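Local coordinates for enterobactin synthetase component F-related protein (Vibrio cholerae serotype O1, PDB 4OXI), which probably activates glycine with ATP as an adenylation enzyme, binding the glycyl-adenosine-5'-phosphate intermediate, in a pathway that modifies lipopolysaccharide and gives resistance to antimicrobial peptides, at residues F439-E443 with G444-Y448; L526-S529 with Q530-Q534. All blocks are in the same frame, centred on the assembly; numbering follows the deposited sequence.

How the contacts relate
Both contacts are local, formed within continuous runs of chain, and they stand well apart: centres about 41 Å from each other, nearest atoms about 21 Å. Contact 1 (439-448) folds two strands back on each other as a hairpin of an antiparallel sheet; its turn is exposed, while F439, W447 and Y448 are buried and the Y448 side chain comes within about 6 Å of the bound glycyl-adenosine-5'-phosphate. Contact 2 (526-534) lies on a helix and the residues that follow, in a later beta-alpha-beta unit, with W527 and C531 buried and most other side chains at the surface. Aromatic rings and cross-strand bonds dominate contact 1; i to i+4 bonds and aliphatic chain packing dominate contact 2.

Contact 1: F439-E443 with G444-Y448; sequences FFQHE and GRLWY
The amide of W447 donates to F440 O over 2.8 Å between N and O, almost straight. F440 N returns a bond to W447 O at 3.1 Å, making this a hydrogen-bonded antiparallel pair. Nearer the turn, H442 N donates to R445 O, while the reverse bond from R445 N to H442 O is weak at 3.4 Å. These pairs define a beta hairpin with a two-residue loop, E443-G444, in a type I' turn from H442 to R445; E443 and G444 both have positive phi, as a type I' turn requires. The hairpin lies in an antiparallel sheet, where strand 416-419 flanks the other edge of 445-457.

On one face F440, H442 and W447 gather as an aromatic cluster. F440 has CG between its backbone N and carbonyl carbon (chi1 68°), which places the ring so that W447 CB lies over one of its faces: a CH-pi contact, 4.0 Å from CB to the ring centroid and 24° off the normal. The indole itself is slid aside, barely overlapping that ring. H442 CB reaches W447 CD1 at 3.6 Å. W447 NE1 is buried without a polar partner, and R445, hydrogen-bonded to S420 through NH2, lays NE over one indole face.

On the other face Y448 CD1 sits over the F439 ring, 3.6 Å from F439 CZ, with the planes inclined at 48°, and L446 CD1 packs on F439 CB.

Contact 2: L526-S529 with Q530-Q534; sequences LWLS and QCKQQ
Three successive i to i+4 backbone bonds, Q530 N to L526 O, C531 N to W527 O and K532 N to L528 O, run along this segment as in an alpha helix, the middle one at 2.9 Å between C531 N and W527 O with an N-H...O angle of 162°. The bond of K532 is longer, 3.2 Å from N to L528 O. Beyond it the spacing changes from i to i+4 to i to i+3: Q533 N bonds to Q530 O and Q534 N to C531 O.

Side chains four residues apart meet along the outside of the helix. Q530, extended beyond CG (chi2 173°), turns its amide back beside L526, and NE2 comes to 3.3 Å from L526 CD1; this is a contact between an amide nitrogen and a methyl group. Two residues further along, the fully extended chain of K532 runs back past L528, bringing CE to 3.6 Å from L528 CG, with NZ beside L528 CD2. K532 CG lies 3.3 Å from L528 O.

Segment 526-531 lies on helix 524-531, which links strands 512-516 and 543-546 in a beta-alpha-beta unit. The buried side is formed by W527 and C531. The W527 indole packs on V490 and T491 of helix 480-491 and meets W522 edge-to-face, whereas C531 and L528 touch V540. C531 SG lies 3.3 Å from W527 O, the acceptor of C531 N. Q534 OE1 accepts a hydrogen bond from R489 NH1, tying this part of the chain to helix 480-491.

Contact 1: F439-E443 with G444-Y448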
loop_
_atom_site.group_PDB
_atom_site.type_symbol
_atom_site.label_atom_id
_atom_site.label_comp_id
_atom_site.label_asym_id
_atom_site.label_seq_id
_atom_site.Cartn_x
_atom_site.Cartn_y
_atom_site.Cartn_z
ATOM N N PHE A 439 1.711 -18.008 9.334
ATOM C CA PHE A 439 0.621 -18.713 8.682
ATOM C C PHE A 439 0.537 -20.127 9.251
ATOM O O PHE A 439 1.567 -20.737 9.533
ATOM C CB PHE A 439 0.862 -18.787 7.169
ATOM C CG PHE A 439 0.901 -17.447 6.482
ATOM C CD1 PHE A 439 -0.169 -17.029 5.700
ATOM C CD2 PHE A 439 2.009 -16.607 6.606
ATOM C CE1 PHE A 439 -0.133 -15.807 5.049
ATOM C CE2 PHE A 439 2.038 -15.383 5.969
ATOM C CZ PHE A 439 0.962 -14.987 5.185
ATOM N N PHE A 440 -0.680 -20.642 9.423
ATOM C CA PHE A 440 -0.858 -22.009 9.907
ATOM C C PHE A 440 -2.198 -22.581 9.464
ATOM O O PHE A 440 -3.138 -21.839 9.159
ATOM C CB PHE A 440 -0.731 -22.074 11.426
ATOM C CG PHE A 440 -1.857 -21.398 12.153
ATOM C CD1 PHE A 440 -1.819 -20.034 12.392
ATOM C CD2 PHE A 440 -2.958 -22.122 12.593
ATOM C CE1 PHE A 440 -2.860 -19.401 13.055
ATOM C CE2 PHE A 440 -4.006 -21.494 13.268
ATOM C CZ PHE A 440 -3.957 -20.135 13.495
ATOM N N GLN A 441 -2.274 -23.905 9.411
ATOM C CA GLN A 441 -3.503 -24.587 9.018
ATOM C C GLN A 441 -4.337 -24.876 10.239
ATOM O O GLN A 441 -3.805 -25.101 11.321
ATOM C CB GLN A 441 -3.188 -25.900 8.309
ATOM C CG GLN A 441 -2.699 -25.718 6.896
ATOM C CD GLN A 441 -3.830 -25.395 5.955
ATOM O OE1 GLN A 441 -4.998 -25.647 6.270
ATOM N NE2 GLN A 441 -3.500 -24.840 4.789
ATOM N N HIS A 442 -5.648 -24.872 10.072
ATOM C CA HIS A 442 -6.521 -25.216 11.173
ATOM C C HIS A 442 -7.863 -25.653 10.627
ATOM O O HIS A 442 -8.593 -24.845 10.047
ATOM C CB HIS A 442 -6.694 -24.023 12.098
ATOM C CG HIS A 442 -7.598 -24.289 13.259
ATOM N ND1 HIS A 442 -7.152 -24.851 14.436
ATOM C CD2 HIS A 442 -8.925 -24.069 13.425
ATOM C CE1 HIS A 442 -8.164 -24.961 15.278
ATOM N NE2 HIS A 442 -9.252 -24.495 14.689
ATOM N N GLU A 443 -8.168 -26.936 10.809
ATOM C CA GLU A 443 -9.418 -27.522 10.339
ATOM C C GLU A 443 -9.770 -27.091 8.920
ATOM O O GLU A 443 -10.820 -26.479 8.681
ATOM C CB GLU A 443 -10.560 -27.202 11.310
ATOM C CG GLU A 443 -10.320 -27.748 12.715
ATOM C CD GLU A 443 -11.389 -27.324 13.713
ATOM O OE1 GLU A 443 -12.359 -26.641 13.307
ATOM O OE2 GLU A 443 -11.250 -27.678 14.907
ATOM N N GLY A 444 -8.866 -27.379 7.989
ATOM C CA GLY A 444 -9.159 -27.183 6.583
ATOM C C GLY A 444 -8.669 -25.896 5.952
ATOM O O GLY A 444 -8.280 -25.909 4.780
ATOM N N ARG A 445 -8.691 -24.787 6.696
ATOM C CA ARG A 445 -8.308 -23.499 6.102
ATOM C C ARG A 445 -7.025 -22.868 6.644
ATOM O O ARG A 445 -6.581 -23.144 7.770
ATOM C CB ARG A 445 -9.469 -22.493 6.108
ATOM C CG ARG A 445 -9.967 -22.086 7.474
ATOM C CD ARG A 445 -11.365 -21.475 7.385
ATOM N NE ARG A 445 -11.366 -20.099 6.888
ATOM C CZ ARG A 445 -12.107 -19.670 5.866
ATOM N NH1 ARG A 445 -12.904 -20.508 5.226
ATOM N NH2 ARG A 445 -12.049 -18.403 5.478
ATOM N N LEU A 446 -6.421 -22.036 5.804
ATOM C CA LEU A 446 -5.196 -21.347 6.160
ATOM C C LEU A 446 -5.557 -20.091 6.937
ATOM O O LEU A 446 -6.384 -19.296 6.478
ATOM C CB LEU A 446 -4.402 -20.987 4.902
ATOM C CG LEU A 446 -3.096 -20.219 5.144
ATOM C CD1 LEU A 446 -2.099 -21.109 5.861
ATOM C CD2 LEU A 446 -2.510 -19.677 3.835
ATOM N N TRP A 447 -4.957 -19.927 8.116
ATOM C CA TRP A 447 -5.141 -18.719 8.917
ATOM C C TRP A 447 -3.863 -17.892 8.982
ATOM O O TRP A 447 -2.764 -18.431 8.863
ATOM C CB TRP A 447 -5.581 -19.079 10.338
ATOM C CG TRP A 447 -6.974 -19.580 10.410
ATOM C CD1 TRP A 447 -7.378 -20.885 10.442
ATOM C CD2 TRP A 447 -8.168 -18.788 10.453
ATOM N NE1 TRP A 447 -8.749 -20.950 10.509
ATOM C CE2 TRP A 447 -9.258 -19.678 10.512
ATOM C CE3 TRP A 447 -8.419 -17.413 10.443
ATOM C CZ2 TRP A 447 -10.583 -19.236 10.559
ATOM C CZ3 TRP A 447 -9.735 -16.973 10.493
ATOM C CH2 TRP A 447 -10.799 -17.881 10.554
ATOM N N TYR A 448 -4.008 -16.584 9.188
ATOM C CA TYR A 448 -2.860 -15.688 9.343
ATOM C C TYR A 448 -2.924 -14.939 10.666
ATOM O O TYR A 448 -3.958 -14.352 11.007
ATOM C CB TYR A 448 -2.794 -14.692 8.173
ATOM C CG TYR A 448 -1.821 -13.531 8.349
ATOM C CD1 TYR A 448 -0.445 -13.711 8.218
ATOM C CD2 TYR A 448 -2.290 -12.253 8.615
ATOM C CE1 TYR A 448 0.428 -12.647 8.370
ATOM C CE2 TYR A 448 -1.436 -11.199 8.772
ATOM C CZ TYR A 448 -0.082 -11.396 8.647
ATOM O OH TYR A 448 0.752 -10.323 8.803
#

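Contact 2: L526-S529 with Q530-Q534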
loop_
_atom_site.group_PDB
_atom_site.type_symbol
_atom_site.label_atom_id
_atom_site.label_comp_id
_atom_site.label_asym_id
_atom_site.label_seq_id
_atom_site.Cartn_x
_atom_site.Cartn_y
_atom_site.Cartn_z
ATOM N N LEU A 526 28.566 10.486 11.496
ATOM C CA LEU A 526 28.898 9.257 10.807
ATOM C C LEU A 526 27.713 8.273 10.853
ATOM O O LEU A 526 27.355 7.671 9.834
ATOM C CB LEU A 526 30.146 8.637 11.433
ATOM C CG LEU A 526 30.591 7.303 10.845
ATOM C CD1 LEU A 526 30.831 7.447 9.352
ATOM C CD2 LEU A 526 31.845 6.793 11.540
ATOM N N TRP A 527 27.106 8.134 12.030
ATOM C CA TRP A 527 25.955 7.253 12.230
ATOM C C TRP A 527 24.805 7.597 11.299
ATOM O O TRP A 527 24.225 6.717 10.666
ATOM C CB TRP A 527 25.439 7.381 13.653
ATOM C CG TRP A 527 26.393 6.911 14.693
ATOM C CD1 TRP A 527 27.528 6.168 14.508
ATOM C CD2 TRP A 527 26.298 7.159 16.098
ATOM N NE1 TRP A 527 28.137 5.931 15.720
ATOM C CE2 TRP A 527 27.403 6.535 16.712
ATOM C CE3 TRP A 527 25.378 7.848 16.898
ATOM C CZ2 TRP A 527 27.609 6.573 18.093
ATOM C CZ3 TRP A 527 25.590 7.891 18.272
ATOM C CH2 TRP A 527 26.695 7.257 18.852
ATOM N N LEU A 528 24.475 8.886 11.253
ATOM C CA LEU A 528 23.416 9.402 10.404
ATOM C C LEU A 528 23.713 9.097 8.940
ATOM O O LEU A 528 22.844 8.636 8.197
ATOM C CB LEU A 528 23.299 10.909 10.601
ATOM C CG LEU A 528 22.152 11.594 9.874
ATOM C CD1 LEU A 528 20.850 10.916 10.260
ATOM C CD2 LEU A 528 22.103 13.080 10.189
ATOM N N SER A 529 24.953 9.347 8.538
ATOM C CA SER A 529 25.375 9.123 7.161
ATOM C C SER A 529 25.192 7.667 6.732
ATOM O O SER A 529 24.707 7.393 5.637
ATOM C CB SER A 529 26.831 9.560 6.977
ATOM O OG SER A 529 27.418 8.888 5.881
ATOM N N GLN A 530 25.576 6.738 7.599
ATOM C CA GLN A 530 25.417 5.318 7.303
ATOM C C GLN A 530 23.964 4.813 7.369
ATOM O O GLN A 530 23.564 3.993 6.555
ATOM C CB GLN A 530 26.336 4.482 8.196
ATOM C CG GLN A 530 27.809 4.740 7.907
ATOM C CD GLN A 530 28.736 4.054 8.892
ATOM O OE1 GLN A 530 28.296 3.320 9.781
ATOM N NE2 GLN A 530 30.032 4.291 8.737
ATOM N N CYS A 531 23.182 5.291 8.335
ATOM C CA CYS A 531 21.782 4.885 8.432
ATOM C C CYS A 531 20.975 5.215 7.173
ATOM O O CYS A 531 20.090 4.449 6.783
ATOM C CB CYS A 531 21.116 5.510 9.654
ATOM S SG CYS A 531 21.608 4.724 11.193
ATOM N N LYS A 532 21.295 6.345 6.540
ATOM C CA LYS A 532 20.569 6.808 5.355
ATOM C C LYS A 532 20.771 5.879 4.158
ATOM O O LYS A 532 19.983 5.898 3.217
ATOM C CB LYS A 532 20.975 8.242 4.995
ATOM C CG LYS A 532 20.447 9.283 5.973
ATOM C CD LYS A 532 21.062 10.668 5.732
ATOM C CE LYS A 532 20.471 11.706 6.692
ATOM N NZ LYS A 532 21.102 13.055 6.572
ATOM N N GLN A 533 21.826 5.067 4.200
ATOM C CA GLN A 533 22.070 4.082 3.154
ATOM C C GLN A 533 21.363 2.751 3.424
ATOM O O GLN A 533 21.380 1.864 2.580
ATOM C CB GLN A 533 23.579 3.838 2.980
ATOM C CG GLN A 533 24.408 5.111 2.814
ATOM C CD GLN A 533 23.797 6.085 1.815
ATOM O OE1 GLN A 533 23.309 5.680 0.750
ATOM N NE2 GLN A 533 23.818 7.380 2.155
ATOM N N GLN A 534 20.747 2.602 4.592
ATOM C CA GLN A 534 20.196 1.298 4.969
ATOM C C GLN A 534 18.738 1.348 5.403
ATOM O O GLN A 534 18.114 0.310 5.609
ATOM C CB GLN A 534 21.067 0.650 6.057
ATOM C CG GLN A 534 22.472 0.325 5.555
ATOM C CD GLN A 534 23.459 0.050 6.677
ATOM O OE1 GLN A 534 23.232 -0.827 7.509
ATOM N NE2 GLN A 534 24.567 0.802 6.703
#